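Local coordinates for BH0493 protein (Bacillus halodurans C-125, PDB 2QEE) that is a putative zinc-binding amidohydrolase that probably uses a metal centre to carry out hydrolysis, its substrate not being established, at residues 312-326 with 342-355. Residues are numbered along the deposited sequence; the frame is centred on the assembly and turned at random.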
loop_
_atom_site.group_PDB
_atom_site.type_symbol
_atom_site.label_atom_id
_atom_site.label_comp_id
_atom_site.label_asym_id
_atom_site.label_seq_id
_atom_site.Cartn_x
_atom_site.Cartn_y
_atom_site.Cartn_z
ATOM N N VAL C 312 8.834 -2.221 9.199
ATOM C CA VAL C 312 8.289 -2.893 10.412
ATOM C C VAL C 312 8.824 -4.288 10.523
ATOM O O VAL C 312 9.290 -4.707 11.638
ATOM C CB VAL C 312 6.768 -2.960 10.343
ATOM C CG1 VAL C 312 6.213 -3.715 11.565
ATOM C CG2 VAL C 312 6.246 -1.534 10.275
ATOM N N VAL C 313 8.873 -5.042 9.409
ATOM C CA VAL C 313 9.365 -6.421 9.554
ATOM C C VAL C 313 10.848 -6.400 9.945
ATOM O O VAL C 313 11.311 -7.238 10.742
ATOM C CB VAL C 313 9.191 -7.256 8.249
ATOM C CG1 VAL C 313 9.674 -8.718 8.477
ATOM C CG2 VAL C 313 7.704 -7.268 7.807
ATOM N N LEU C 314 11.595 -5.437 9.434
ATOM C CA LEU C 314 13.024 -5.380 9.781
ATOM C C LEU C 314 13.195 -5.099 11.296
ATOM O O LEU C 314 14.108 -5.651 11.935
ATOM C CB LEU C 314 13.692 -4.293 8.947
ATOM C CG LEU C 314 15.242 -4.374 8.979
ATOM C CD1 LEU C 314 15.809 -5.741 8.555
ATOM C CD2 LEU C 314 15.786 -3.263 8.077
ATOM N N ALA C 315 12.347 -4.228 11.842
ATOM C CA ALA C 315 12.319 -3.966 13.326
ATOM C C ALA C 315 12.036 -5.286 14.096
ATOM O O ALA C 315 12.571 -5.530 15.210
ATOM C CB ALA C 315 11.277 -2.936 13.686
ATOM N N ARG C 316 11.164 -6.125 13.552
ATOM C CA ARG C 316 10.977 -7.447 14.194
ATOM C C ARG C 316 12.273 -8.248 14.253
ATOM O O ARG C 316 12.412 -9.095 15.119
ATOM C CB ARG C 316 9.969 -8.317 13.460
ATOM C CG ARG C 316 8.522 -7.779 13.529
ATOM C CD ARG C 316 7.550 -8.782 12.852
ATOM N NE ARG C 316 7.602 -10.163 13.390
ATOM C CZ ARG C 316 6.918 -10.553 14.468
ATOM N NH1 ARG C 316 6.145 -9.695 15.141
ATOM N NH2 ARG C 316 7.051 -11.801 14.905
ATOM N N LYS C 317 13.185 -8.012 13.315
ATOM C CA LYS C 317 14.435 -8.833 13.267
ATOM C C LYS C 317 15.527 -8.313 14.185
ATOM O O LYS C 317 16.360 -9.084 14.647
ATOM C CB LYS C 317 15.045 -8.865 11.875
ATOM C CG LYS C 317 14.090 -9.273 10.748
ATOM C CD LYS C 317 13.608 -10.688 10.983
ATOM C CE LYS C 317 12.117 -10.755 11.390
ATOM N NZ LYS C 317 11.667 -12.227 11.488
ATOM N N PHE C 318 15.538 -7.006 14.387
ATOM C CA PHE C 318 16.690 -6.346 15.077
ATOM C C PHE C 318 16.311 -5.440 16.196
ATOM O O PHE C 318 15.717 -4.397 15.961
ATOM C CB PHE C 318 17.589 -5.574 14.081
ATOM C CG PHE C 318 18.197 -6.458 13.053
ATOM C CD1 PHE C 318 19.320 -7.235 13.359
ATOM C CD2 PHE C 318 17.650 -6.546 11.800
ATOM C CE1 PHE C 318 19.858 -8.079 12.425
ATOM C CE2 PHE C 318 18.177 -7.362 10.846
ATOM C CZ PHE C 318 19.311 -8.153 11.152
ATOM N N SER C 319 16.761 -5.757 17.421
ATOM C CA SER C 319 16.438 -4.933 18.560
ATOM C C SER C 319 17.231 -3.636 18.628
ATOM O O SER C 319 16.875 -2.762 19.379
ATOM C CB SER C 319 16.622 -5.701 19.870
ATOM O OG SER C 319 17.962 -6.224 20.002
ATOM N N ASN C 320 18.344 -3.544 17.859
ATOM C CA ASN C 320 19.109 -2.323 17.743
ATOM C C ASN C 320 18.554 -1.327 16.696
ATOM O O ASN C 320 19.148 -0.250 16.412
ATOM C CB ASN C 320 20.617 -2.620 17.528
ATOM C CG ASN C 320 20.911 -3.372 16.267
ATOM O OD1 ASN C 320 20.100 -4.175 15.768
ATOM N ND2 ASN C 320 22.144 -3.169 15.744
ATOM N N LEU C 321 17.350 -1.635 16.194
ATOM C CA LEU C 321 16.592 -0.713 15.353
ATOM C C LEU C 321 15.399 -0.194 16.147
ATOM O O LEU C 321 14.622 -1.007 16.710
ATOM C CB LEU C 321 16.038 -1.456 14.109
ATOM C CG LEU C 321 15.183 -0.616 13.178
ATOM C CD1 LEU C 321 15.911 0.654 12.670
ATOM C CD2 LEU C 321 14.714 -1.514 12.023
ATOM N N MET C 322 15.234 1.123 16.144
ATOM C CA MET C 322 14.022 1.738 16.701
ATOM C C MET C 322 13.475 2.514 15.521
ATOM O O MET C 322 14.132 3.386 14.987
ATOM C CB MET C 322 14.306 2.692 17.871
ATOM C CG MET C 322 13.095 3.466 18.395
ATOM S SD MET C 322 11.779 2.292 18.874
ATOM C CE MET C 322 12.496 1.608 20.347
ATOM N N ILE C 323 12.266 2.177 15.086
ATOM C CA ILE C 323 11.639 2.990 14.008
ATOM C C ILE C 323 10.796 4.097 14.596
ATOM O O ILE C 323 10.190 3.942 15.700
ATOM C CB ILE C 323 10.810 2.091 13.020
ATOM C CG1 ILE C 323 9.575 1.549 13.690
ATOM C CG2 ILE C 323 11.735 0.986 12.444
ATOM C CD1 ILE C 323 8.852 0.522 12.727
ATOM N N PHE C 324 10.725 5.239 13.915
ATOM C CA PHE C 324 10.036 6.392 14.471
ATOM C C PHE C 324 9.272 7.147 13.403
ATOM O O PHE C 324 9.795 7.280 12.247
ATOM C CB PHE C 324 10.994 7.341 15.212
ATOM C CG PHE C 324 11.935 8.106 14.304
ATOM C CD1 PHE C 324 11.633 9.419 13.874
ATOM C CD2 PHE C 324 13.143 7.519 13.910
ATOM C CE1 PHE C 324 12.533 10.139 13.058
ATOM C CE2 PHE C 324 14.074 8.239 13.093
ATOM C CZ PHE C 324 13.722 9.576 12.674
ATOM N N GLY C 325 8.052 7.531 13.750
ATOM C CA GLY C 325 7.347 8.637 13.105
ATOM C C GLY C 325 6.838 8.323 11.693
ATOM O O GLY C 325 7.123 7.293 11.079
ATOM N N CYS C 326 6.065 9.282 11.206
ATOM C CA CYS C 326 5.543 9.232 9.883
ATOM C C CYS C 326 6.018 10.488 9.235
ATOM O O CYS C 326 5.433 11.536 9.417
ATOM C CB CYS C 326 4.004 9.219 9.983
ATOM S SG CYS C 326 3.341 7.842 10.955
ATOM N N MET C 342 -0.066 -1.185 11.227
ATOM C CA MET C 342 0.931 -2.199 10.847
ATOM C C MET C 342 2.001 -2.323 11.935
ATOM O O MET C 342 2.350 -3.420 12.360
ATOM C CB MET C 342 1.627 -1.900 9.493
ATOM C CG MET C 342 0.652 -2.008 8.277
ATOM S SD MET C 342 1.608 -1.878 6.755
ATOM C CE MET C 342 2.130 -0.145 6.702
ATOM N N ARG C 343 2.430 -1.161 12.417
ATOM C CA ARG C 343 3.467 -1.141 13.440
ATOM C C ARG C 343 2.974 -1.817 14.739
ATOM O O ARG C 343 3.667 -2.642 15.308
ATOM C CB ARG C 343 3.891 0.300 13.710
ATOM C CG ARG C 343 4.733 0.833 12.542
ATOM C CD ARG C 343 4.883 2.324 12.666
ATOM N NE ARG C 343 5.880 2.787 11.701
ATOM C CZ ARG C 343 6.383 4.030 11.761
ATOM N NH1 ARG C 343 5.944 4.871 12.681
ATOM N NH2 ARG C 343 7.387 4.418 10.943
ATOM N N MET C 344 1.799 -1.459 15.212
ATOM C CA MET C 344 1.314 -2.004 16.470
ATOM C C MET C 344 1.034 -3.477 16.279
ATOM O O MET C 344 1.251 -4.254 17.185
ATOM C CB MET C 344 0.069 -1.281 16.926
ATOM C CG MET C 344 -0.236 -1.613 18.455
ATOM S SD MET C 344 -1.387 -0.460 19.181
ATOM C CE MET C 344 -0.306 0.985 19.370
ATOM N N GLU C 345 0.478 -3.860 15.134
ATOM C CA GLU C 345 0.163 -5.323 14.946
ATOM C C GLU C 345 1.410 -6.212 15.012
ATOM O O GLU C 345 1.352 -7.309 15.536
ATOM C CB GLU C 345 -0.632 -5.548 13.609
ATOM C CG GLU C 345 -2.077 -4.946 13.822
ATOM C CD GLU C 345 -2.909 -4.765 12.557
ATOM O OE1 GLU C 345 -2.522 -5.250 11.447
ATOM O OE2 GLU C 345 -3.984 -4.105 12.745
ATOM N N MET C 346 2.562 -5.718 14.506
ATOM C CA MET C 346 3.777 -6.534 14.438
ATOM C C MET C 346 4.806 -6.243 15.516
ATOM O O MET C 346 5.771 -7.010 15.675
ATOM C CB MET C 346 4.463 -6.348 13.067
ATOM C CG MET C 346 3.850 -7.270 12.014
ATOM S SD MET C 346 4.667 -7.134 10.427
ATOM C CE MET C 346 3.766 -5.687 9.878
ATOM N N LEU C 347 4.637 -5.107 16.182
ATOM C CA LEU C 347 5.651 -4.672 17.184
ATOM C C LEU C 347 5.047 -4.396 18.555
ATOM O O LEU C 347 5.776 -4.040 19.496
ATOM C CB LEU C 347 6.384 -3.406 16.709
ATOM C CG LEU C 347 7.124 -3.520 15.352
ATOM C CD1 LEU C 347 7.683 -2.130 15.044
ATOM C CD2 LEU C 347 8.243 -4.544 15.438
ATOM N N GLY C 348 3.716 -4.477 18.696
ATOM C CA GLY C 348 3.145 -4.147 20.000
ATOM C C GLY C 348 3.358 -2.661 20.278
ATOM O O GLY C 348 3.006 -1.831 19.489
ATOM N N THR C 349 3.926 -2.338 21.436
ATOM C CA THR C 349 4.237 -0.947 21.750
ATOM C C THR C 349 5.743 -0.616 21.605
ATOM O O THR C 349 6.191 0.479 22.073
ATOM C CB THR C 349 3.821 -0.591 23.204
ATOM O OG1 THR C 349 4.505 -1.491 24.077
ATOM C CG2 THR C 349 2.272 -0.718 23.359
ATOM N N SER C 350 6.513 -1.483 20.951
ATOM C CA SER C 350 7.989 -1.304 20.830
ATOM C C SER C 350 8.429 -0.413 19.620
ATOM O O SER C 350 9.307 -0.792 18.818
ATOM C CB SER C 350 8.722 -2.668 20.828
ATOM O OG SER C 350 8.475 -3.484 19.680
ATOM N N PHE C 351 7.790 0.747 19.495
ATOM C CA PHE C 351 8.212 1.712 18.495
ATOM C C PHE C 351 7.820 3.098 18.924
ATOM O O PHE C 351 7.125 3.261 19.938
ATOM C CB PHE C 351 7.535 1.374 17.138
ATOM C CG PHE C 351 5.995 1.556 17.107
ATOM C CD1 PHE C 351 5.475 2.605 16.385
ATOM C CD2 PHE C 351 5.128 0.609 17.697
ATOM C CE1 PHE C 351 4.065 2.807 16.310
ATOM C CE2 PHE C 351 3.736 0.778 17.640
ATOM C CZ PHE C 351 3.203 1.881 16.949
ATOM N N ILE C 352 8.229 4.100 18.148
ATOM C CA ILE C 352 7.870 5.495 18.407
ATOM C C ILE C 352 6.913 5.925 17.282
ATOM O O ILE C 352 7.321 6.123 16.108
ATOM C CB ILE C 352 9.136 6.407 18.451
ATOM C CG1 ILE C 352 10.097 5.931 19.578
ATOM C CG2 ILE C 352 8.757 7.909 18.531
ATOM C CD1 ILE C 352 11.518 6.533 19.377
ATOM N N PRO C 353 5.627 6.018 17.604
ATOM C CA PRO C 353 4.651 6.291 16.490
ATOM C C PRO C 353 4.800 7.618 15.757
ATOM O O PRO C 353 4.477 7.697 14.563
ATOM C CB PRO C 353 3.270 6.249 17.171
ATOM C CG PRO C 353 3.561 6.390 18.662
ATOM C CD PRO C 353 4.949 5.741 18.893
ATOM N N GLN C 354 5.259 8.694 16.404
ATOM C CA GLN C 354 5.206 9.965 15.696
ATOM C C GLN C 354 6.282 10.950 16.184
ATOM O O GLN C 354 6.754 10.829 17.334
ATOM C CB GLN C 354 3.832 10.606 15.810
ATOM C CG GLN C 354 3.613 11.876 14.994
ATOM C CD GLN C 354 3.791 11.620 13.483
ATOM O OE1 GLN C 354 4.881 11.220 13.046
ATOM N NE2 GLN C 354 2.726 11.879 12.688
ATOM N N HIS C 355 6.618 11.873 15.286
ATOM C CA HIS C 355 7.388 13.075 15.598
ATOM C C HIS C 355 6.742 14.178 14.767
ATOM O O HIS C 355 6.040 13.868 13.814
ATOM C CB HIS C 355 8.870 12.918 15.254
ATOM C CG HIS C 355 9.175 12.749 13.791
ATOM N ND1 HIS C 355 8.949 11.562 13.122
ATOM C CD2 HIS C 355 9.678 13.606 12.870
ATOM C CE1 HIS C 355 9.308 11.689 11.854
ATOM N NE2 HIS C 355 9.761 12.920 11.672
HETATM O O HOH W 1 10.568 -0.144 16.371
HETATM O O HOH W 2 6.468 13.412 11.091
#
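R343 reaches from helix 342-347 to the backbone just after strand 321-323: with CG anti to its carbonyl carbon (chi1 -73°) and the chain straight to NE, it passes V312 CG2 and I323 CD1, and NH2 donates to G325 O at 2.9 Å, with a weak second bond from NH1 to the same oxygen. With alanine in its place, G325 O would probably lose both donors and a gap would open beside V312 and I323. One helical turn on, M346 CB meets V312 CG1 at 3.5 Å, where V312 enters as a knob between M342, R343, M346 and L347; segments 312-317 and 342-347 cross at -25°, running the same way. M346 O accepts from R316 NH1 at 2.8 Å, and the same guanidinium pairs with E56 of a second subunit. L347 CD1 sits between A315 CB and I323 CD1, while CD2 packs against R316 CG. Past the turn at G348, a single beta bridge pairs F324 with I352: I352 N donates to I323 O, and I352 O accepts from G325 N at 2.8 Å. Q354 OE1 grips two amides, C326 N (2.9 Å) and its neighbour H355 N, while NE2 bonds S371. H355 takes the edge of the F324 ring on one face, centroids 5.1 Å apart and planes at 61°, and its NE2 bonds zinc ligand D357. Buried carbonyls and amides are thus paired between the end of strand 321-323 and the loop after helix 342-347, consistent with an amidohydrolase barrel, and the pairing ends in a second-shell histidine that probably helps position D357.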